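Local structure of protein F-112 (Sulfolobus virus-like particle ssv1, 2VQC) at residues Leu24-Glu33 with Gln67-Trp77. The protein is essential for virus function and, as a winged-helix protein, probably binds DNA. Sequence-based numbering, arbitrary orientation.
Sequences LEKKGELTLE and QYKNRKTTFKW
The indole of W77 lies flat on the last turn of helix 13-27. E25 covers one ring face: its CB sits 3.7 Å from the centroid of the six-membered ring, almost straight over it, a CH-pi contact, and its CG is 3.5 Å from W77 CZ2. With CG anti to the backbone N (chi1 179°), the E25 chain runs alongside the indole, and its carboxylate is inclined 28° to the ring plane. L24 CD1 meets the indole at its edge and also packs 3.9 Å from F75 CB. At the edge of the F75 ring, near its plane, stands L30 O, which accepts the F75 N-H in the carbonyl plane; L30 N donates back to F75 O, closing an antiparallel hydrogen-bonded pair. Two residues further along strand 73-77, past the non-hydrogen-bonded pair E29-K76, W77 N donates to G28 O almost straight (173° at the hydrogen) but from well above the carbonyl plane. G28 has positive phi where the helix ends and turns into strand 29-30. Beside L30, E29 CG touches T74 CG2, and a water joins E29 OE2 to Q67 OE1 and K69 NZ. At the other end, K72 NZ forms a salt bridge with E33 OE2 from the syn side, tilted out of the carboxylate plane, while T31 OG1, at the N-cap position, donates a hydrogen bond to E33 OE1 from above that plane. Short strand 29-30 thus edges the three-stranded sheet, next to 73-77, which pairs on its other side with 64-68 as the beta-hairpin wing. F75 and L30 share a sheet face: F75 touches L53 of helix 43-59, L30 reaches M20 and I23 of helix 13-27, and Y21 meets W77 edge-to-face.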
ATOM      1  N   LEU A  24      -6.885  -2.786  -0.776  1.00 20.29           N
ATOM      2  CA  LEU A  24      -6.225  -3.488  -1.883  1.00 20.38           C
ATOM      3  C   LEU A  24      -7.025  -4.719  -2.323  1.00 20.50           C
ATOM      4  O   LEU A  24      -7.159  -4.998  -3.519  1.00 20.52           O
ATOM      5  CB  LEU A  24      -4.818  -3.940  -1.457  1.00 20.43           C
ATOM      6  CG  LEU A  24      -3.690  -4.081  -2.492  1.00 20.24           C
ATOM      7  CD1 LEU A  24      -2.713  -5.161  -2.029  1.00 19.80           C
ATOM      8  CD2 LEU A  24      -4.161  -4.371  -3.897  1.00 19.67           C
ATOM      9  N   GLU A  25      -7.527  -5.461  -1.339  1.00 20.67           N
ATOM     10  CA  GLU A  25      -8.324  -6.665  -1.573  1.00 20.72           C
ATOM     11  C   GLU A  25      -9.619  -6.337  -2.312  1.00 20.81           C
ATOM     12  O   GLU A  25     -10.051  -7.097  -3.181  1.00 21.14           O
ATOM     13  CB  GLU A  25      -8.630  -7.346  -0.233  1.00 20.66           C
ATOM     14  CG  GLU A  25      -9.471  -8.615  -0.319  1.00 20.71           C
ATOM     15  CD  GLU A  25      -9.521  -9.375   1.000  1.00 20.91           C
ATOM     16  OE1 GLU A  25      -9.258  -8.759   2.057  1.00 20.89           O
ATOM     17  OE2 GLU A  25      -9.827 -10.591   0.983  1.00 21.72           O
ATOM     18  N   LYS A  26     -10.231  -5.207  -1.960  1.00 20.80           N
ATOM     19  CA  LYS A  26     -11.451  -4.737  -2.616  1.00 20.86           C
ATOM     20  C   LYS A  26     -11.158  -4.209  -4.016  1.00 20.62           C
ATOM     21  O   LYS A  26     -11.862  -4.532  -4.976  1.00 20.58           O
ATOM     22  CB  LYS A  26     -12.111  -3.627  -1.790  1.00 20.96           C
ATOM     23  CG  LYS A  26     -12.598  -4.071  -0.423  1.00 21.37           C
ATOM     24  CD  LYS A  26     -13.211  -2.915   0.354  1.00 21.25           C
ATOM     25  CE  LYS A  26     -13.652  -3.361   1.736  1.00 21.49           C
ATOM     26  NZ  LYS A  26     -14.580  -2.385   2.361  1.00 21.94           N
ATOM     27  N   LYS A  27     -10.112  -3.399  -4.116  1.00 20.33           N
ATOM     28  CA  LYS A  27      -9.823  -2.646  -5.327  1.00 20.32           C
ATOM     29  C   LYS A  27      -9.016  -3.446  -6.349  1.00 20.07           C
ATOM     30  O   LYS A  27      -9.128  -3.206  -7.551  1.00 20.12           O
ATOM     31  CB  LYS A  27      -9.084  -1.358  -4.957  1.00 20.42           C
ATOM     32  CG  LYS A  27      -9.093  -0.307  -6.029  1.00 20.59           C
ATOM     33  CD  LYS A  27      -8.515   0.999  -5.511  1.00 20.77           C
ATOM     34  CE  LYS A  27      -8.140   1.928  -6.656  1.00 21.05           C
ATOM     35  NZ  LYS A  27      -9.271   2.147  -7.596  1.00 21.73           N
ATOM     36  N   GLY A  28      -8.197  -4.382  -5.871  1.00 19.83           N
ATOM     37  CA  GLY A  28      -7.375  -5.221  -6.747  1.00 19.71           C
ATOM     38  C   GLY A  28      -5.975  -4.689  -7.008  1.00 19.48           C
ATOM     39  O   GLY A  28      -5.062  -5.463  -7.296  1.00 19.20           O
ATOM     40  N   GLU A  29      -5.802  -3.373  -6.901  1.00 19.44           N
ATOM     41  CA  GLU A  29      -4.546  -2.721  -7.258  1.00 19.50           C
ATOM     42  C   GLU A  29      -4.415  -1.393  -6.502  1.00 19.39           C
ATOM     43  O   GLU A  29      -5.409  -0.689  -6.313  1.00 19.67           O
ATOM     44  CB  GLU A  29      -4.508  -2.495  -8.776  1.00 19.46           C
ATOM     45  CG  GLU A  29      -3.110  -2.546  -9.397  1.00 20.03           C
ATOM     46  CD  GLU A  29      -3.106  -2.965 -10.873  1.00 20.24           C
ATOM     47  OE1 GLU A  29      -4.182  -3.265 -11.435  1.00 21.08           O
ATOM     48  OE2 GLU A  29      -2.010  -3.002 -11.476  1.00 21.69           O
ATOM     49  N   LEU A  30      -3.199  -1.067  -6.056  1.00 19.14           N
ATOM     50  CA  LEU A  30      -2.934   0.187  -5.333  1.00 18.85           C
ATOM     51  C   LEU A  30      -1.605   0.813  -5.741  1.00 18.51           C
ATOM     52  O   LEU A  30      -0.627   0.107  -5.981  1.00 18.33           O
ATOM     53  CB  LEU A  30      -2.903  -0.024  -3.812  1.00 18.96           C
ATOM     54  CG  LEU A  30      -4.195  -0.267  -3.030  1.00 19.23           C
ATOM     55  CD1 LEU A  30      -3.847  -0.419  -1.563  1.00 19.59           C
ATOM     56  CD2 LEU A  30      -5.209   0.839  -3.212  1.00 18.98           C
ATOM     57  N   THR A  31      -1.596   2.145  -5.802  1.00 18.19           N
ATOM     58  CA  THR A  31      -0.380   2.942  -5.966  1.00 18.11           C
ATOM     59  C   THR A  31      -0.348   4.042  -4.898  1.00 17.88           C
ATOM     60  O   THR A  31      -1.310   4.219  -4.147  1.00 17.36           O
ATOM     61  CB  THR A  31      -0.307   3.591  -7.359  1.00 18.02           C
ATOM     62  OG1 THR A  31      -1.364   4.551  -7.512  1.00 17.94           O
ATOM     63  CG2 THR A  31      -0.411   2.530  -8.451  1.00 18.27           C
ATOM     64  N   LEU A  32       0.754   4.781  -4.835  1.00 17.92           N
ATOM     65  CA  LEU A  32       0.896   5.841  -3.838  1.00 18.03           C
ATOM     66  C   LEU A  32      -0.262   6.841  -3.918  1.00 18.04           C
ATOM     67  O   LEU A  32      -0.741   7.312  -2.886  1.00 18.15           O
ATOM     68  CB  LEU A  32       2.247   6.561  -3.976  1.00 17.96           C
ATOM     69  CG  LEU A  32       2.602   7.486  -2.800  1.00 17.98           C
ATOM     70  CD1 LEU A  32       3.044   6.684  -1.583  1.00 18.02           C
ATOM     71  CD2 LEU A  32       3.673   8.479  -3.196  1.00 18.30           C
ATOM     72  N   GLU A  33      -0.725   7.139  -5.134  1.00 17.92           N
ATOM     73  CA  GLU A  33      -1.854   8.064  -5.332  1.00 18.00           C
ATOM     74  C   GLU A  33      -3.121   7.641  -4.598  1.00 17.86           C
ATOM     75  O   GLU A  33      -3.887   8.499  -4.146  1.00 17.75           O
ATOM     76  CB  GLU A  33      -2.183   8.240  -6.821  1.00 18.05           C
ATOM     77  CG  GLU A  33      -1.104   8.965  -7.632  1.00 18.20           C
ATOM     78  CD  GLU A  33      -0.053   8.032  -8.212  1.00 17.79           C
ATOM     79  OE1 GLU A  33       0.136   6.916  -7.684  1.00 18.72           O
ATOM     80  OE2 GLU A  33       0.591   8.421  -9.199  1.00 17.76           O
ATOM     81  N   GLN A  67       4.568  -5.012  -7.367  1.00 29.99           N
ATOM     82  CA  GLN A  67       5.111  -4.852  -8.708  1.00 30.17           C
ATOM     83  C   GLN A  67       5.950  -3.581  -8.760  1.00 30.48           C
ATOM     84  O   GLN A  67       5.469  -2.517  -9.146  1.00 30.38           O
ATOM     85  CB  GLN A  67       3.985  -4.816  -9.743  1.00 30.14           C
ATOM     86  CG  GLN A  67       3.182  -6.108  -9.790  1.00 30.25           C
ATOM     87  CD  GLN A  67       2.051  -6.080 -10.800  1.00 30.24           C
ATOM     88  OE1 GLN A  67       1.671  -5.021 -11.306  1.00 30.67           O
ATOM     89  NE2 GLN A  67       1.502  -7.250 -11.095  1.00 30.46           N
ATOM     90  N   TYR A  68       7.204  -3.701  -8.330  1.00 30.88           N
ATOM     91  CA  TYR A  68       8.148  -2.595  -8.410  1.00 31.11           C
ATOM     92  C   TYR A  68       8.626  -2.488  -9.850  1.00 31.34           C
ATOM     93  O   TYR A  68       9.327  -3.371 -10.348  1.00 31.42           O
ATOM     94  CB  TYR A  68       9.338  -2.801  -7.468  1.00 31.14           C
ATOM     95  CG  TYR A  68      10.283  -1.616  -7.427  1.00 31.10           C
ATOM     96  CD1 TYR A  68       9.992  -0.500  -6.648  1.00 31.13           C
ATOM     97  CD2 TYR A  68      11.461  -1.608  -8.174  1.00 31.22           C
ATOM     98  CE1 TYR A  68      10.850   0.596  -6.607  1.00 31.09           C
ATOM     99  CE2 TYR A  68      12.326  -0.516  -8.141  1.00 31.22           C
ATOM    100  CZ  TYR A  68      12.013   0.582  -7.355  1.00 31.13           C
ATOM    101  OH  TYR A  68      12.862   1.663  -7.314  1.00 31.09           O
ATOM    102  N   LYS A  69       8.227  -1.407 -10.511  1.00 31.62           N
ATOM    103  CA  LYS A  69       8.621  -1.147 -11.892  1.00 31.88           C
ATOM    104  C   LYS A  69       9.126   0.286 -12.016  1.00 31.98           C
ATOM    105  O   LYS A  69       8.843   1.130 -11.160  1.00 31.91           O
ATOM    106  CB  LYS A  69       7.464  -1.431 -12.865  1.00 31.87           C
ATOM    107  CG  LYS A  69       6.080  -1.025 -12.374  1.00 31.85           C
ATOM    108  CD  LYS A  69       4.976  -1.620 -13.234  1.00 31.87           C
ATOM    109  CE  LYS A  69       3.603  -1.356 -12.630  1.00 31.90           C
ATOM    110  NZ  LYS A  69       2.533  -2.132 -13.312  1.00 31.85           N
ATOM    111  N   ASN A  70       9.884   0.544 -13.080  1.00 32.18           N
ATOM    112  CA  ASN A  70      10.556   1.833 -13.268  1.00 32.30           C
ATOM    113  C   ASN A  70       9.584   3.017 -13.273  1.00 32.45           C
ATOM    114  O   ASN A  70       9.959   4.130 -12.893  1.00 32.49           O
ATOM    115  CB  ASN A  70      11.387   1.819 -14.560  1.00 32.29           C
ATOM    116  CG  ASN A  70      12.412   2.950 -14.627  1.00 32.31           C
ATOM    117  OD1 ASN A  70      13.073   3.135 -15.651  1.00 32.41           O
ATOM    118  ND2 ASN A  70      12.555   3.702 -13.540  1.00 32.57           N
ATOM    119  N   ARG A  71       8.344   2.776 -13.702  1.00 32.58           N
ATOM    120  CA  ARG A  71       7.303   3.802 -13.630  1.00 32.67           C
ATOM    121  C   ARG A  71       6.929   4.097 -12.174  1.00 32.77           C
ATOM    122  O   ARG A  71       7.012   5.244 -11.740  1.00 32.76           O
ATOM    123  CB  ARG A  71       6.066   3.435 -14.473  1.00 32.65           C
ATOM    124  CG  ARG A  71       5.429   2.072 -14.197  1.00 32.66           C
ATOM    125  CD  ARG A  71       4.119   1.899 -14.950  1.00 32.70           C
ATOM    126  NE  ARG A  71       3.079   2.806 -14.462  1.00 32.76           N
ATOM    127  CZ  ARG A  71       1.803   2.783 -14.848  1.00 32.80           C
ATOM    128  NH1 ARG A  71       1.373   1.892 -15.738  1.00 32.86           N
ATOM    129  NH2 ARG A  71       0.946   3.659 -14.337  1.00 32.84           N
ATOM    130  N   LYS A  72       6.564   3.061 -11.419  1.00 32.91           N
ATOM    131  CA  LYS A  72       6.112   3.226 -10.036  1.00 33.04           C
ATOM    132  C   LYS A  72       5.805   1.890  -9.355  1.00 33.15           C
ATOM    133  O   LYS A  72       5.473   0.902 -10.013  1.00 32.94           O
ATOM    134  CB  LYS A  72       4.861   4.114  -9.974  1.00 33.03           C
ATOM    135  CG  LYS A  72       3.644   3.525 -10.672  1.00 32.99           C
ATOM    136  CD  LYS A  72       2.727   4.600 -11.227  1.00 32.95           C
ATOM    137  CE  LYS A  72       2.261   5.579 -10.167  1.00 32.73           C
ATOM    138  NZ  LYS A  72       1.255   6.504 -10.740  1.00 32.78           N
ATOM    139  N   THR A  73       5.912   1.885  -8.026  1.00 33.42           N
ATOM    140  CA  THR A  73       5.515   0.743  -7.205  1.00 33.68           C
ATOM    141  C   THR A  73       4.000   0.561  -7.253  1.00 33.82           C
ATOM    142  O   THR A  73       3.241   1.512  -7.031  1.00 33.71           O
ATOM    143  CB  THR A  73       5.942   0.929  -5.731  1.00 33.66           C
ATOM    144  OG1 THR A  73       7.356   1.155  -5.659  1.00 33.95           O
ATOM    145  CG2 THR A  73       5.577  -0.297  -4.894  1.00 33.56           C
ATOM    146  N   THR A  74       3.571  -0.662  -7.547  1.00 34.23           N
ATOM    147  CA  THR A  74       2.154  -0.988  -7.638  1.00 34.56           C
ATOM    148  C   THR A  74       1.882  -2.284  -6.886  1.00 34.90           C
ATOM    149  O   THR A  74       2.520  -3.302  -7.144  1.00 35.30           O
ATOM    150  CB  THR A  74       1.707  -1.157  -9.109  1.00 34.58           C
ATOM    151  OG1 THR A  74       2.150  -0.035  -9.886  1.00 34.51           O
ATOM    152  CG2 THR A  74       0.186  -1.278  -9.208  1.00 34.52           C
ATOM    153  N   PHE A  75       0.936  -2.238  -5.957  1.00 35.34           N
ATOM    154  CA  PHE A  75       0.520  -3.415  -5.212  1.00 35.36           C
ATOM    155  C   PHE A  75      -0.630  -4.071  -5.958  1.00 35.91           C
ATOM    156  O   PHE A  75      -1.560  -3.394  -6.390  1.00 35.77           O
ATOM    157  CB  PHE A  75       0.096  -3.021  -3.798  1.00 35.41           C
ATOM    158  CG  PHE A  75       1.175  -2.321  -3.029  1.00 35.33           C
ATOM    159  CD1 PHE A  75       2.080  -3.043  -2.272  1.00 35.19           C
ATOM    160  CD2 PHE A  75       1.312  -0.938  -3.098  1.00 35.58           C
ATOM    161  CE1 PHE A  75       3.097  -2.398  -1.571  1.00 35.34           C
ATOM    162  CE2 PHE A  75       2.325  -0.286  -2.402  1.00 35.54           C
ATOM    163  CZ  PHE A  75       3.219  -1.020  -1.637  1.00 35.35           C
ATOM    164  N   LYS A  76      -0.554  -5.387  -6.120  1.00 36.68           N
ATOM    165  CA  LYS A  76      -1.587  -6.140  -6.816  1.00 37.22           C
ATOM    166  C   LYS A  76      -2.101  -7.283  -5.951  1.00 37.71           C
ATOM    167  O   LYS A  76      -1.318  -8.036  -5.371  1.00 37.91           O
ATOM    168  CB  LYS A  76      -1.052  -6.686  -8.140  1.00 37.23           C
ATOM    169  CG  LYS A  76      -2.095  -7.437  -8.958  1.00 37.22           C
ATOM    170  CD  LYS A  76      -1.657  -7.627 -10.398  1.00 37.38           C
ATOM    171  CE  LYS A  76      -2.779  -8.204 -11.244  1.00 37.57           C
ATOM    172  NZ  LYS A  76      -2.450  -8.176 -12.701  1.00 37.65           N
ATOM    173  N   TRP A  77      -3.422  -7.395  -5.869  1.00 38.33           N
ATOM    174  CA  TRP A  77      -4.072  -8.506  -5.192  1.00 38.98           C
ATOM    175  C   TRP A  77      -4.081  -9.722  -6.129  1.00 39.20           C
ATOM    176  O   TRP A  77      -4.613  -9.649  -7.234  1.00 39.09           O
ATOM    177  CB  TRP A  77      -5.501  -8.120  -4.803  1.00 38.79           C
ATOM    178  CG  TRP A  77      -6.128  -9.078  -3.855  1.00 38.83           C
ATOM    179  CD1 TRP A  77      -7.057 -10.030  -4.147  1.00 38.56           C
ATOM    180  CD2 TRP A  77      -5.856  -9.192  -2.455  1.00 38.83           C
ATOM    181  NE1 TRP A  77      -7.388 -10.728  -3.012  1.00 38.70           N
ATOM    182  CE2 TRP A  77      -6.666 -10.233  -1.958  1.00 39.02           C
ATOM    183  CE3 TRP A  77      -5.006  -8.516  -1.571  1.00 38.88           C
ATOM    184  CZ2 TRP A  77      -6.655 -10.613  -0.612  1.00 38.98           C
ATOM    185  CZ3 TRP A  77      -4.998  -8.890  -0.233  1.00 38.71           C
ATOM    186  CH2 TRP A  77      -5.815  -9.929   0.232  1.00 38.87           C
TER
HETATM  187  O   HOH W   1       0.039  -3.369 -13.243  1.00 62.04           O
HETATM  188  O   HOH W   2       3.249   3.777  -5.770  1.00 33.00           O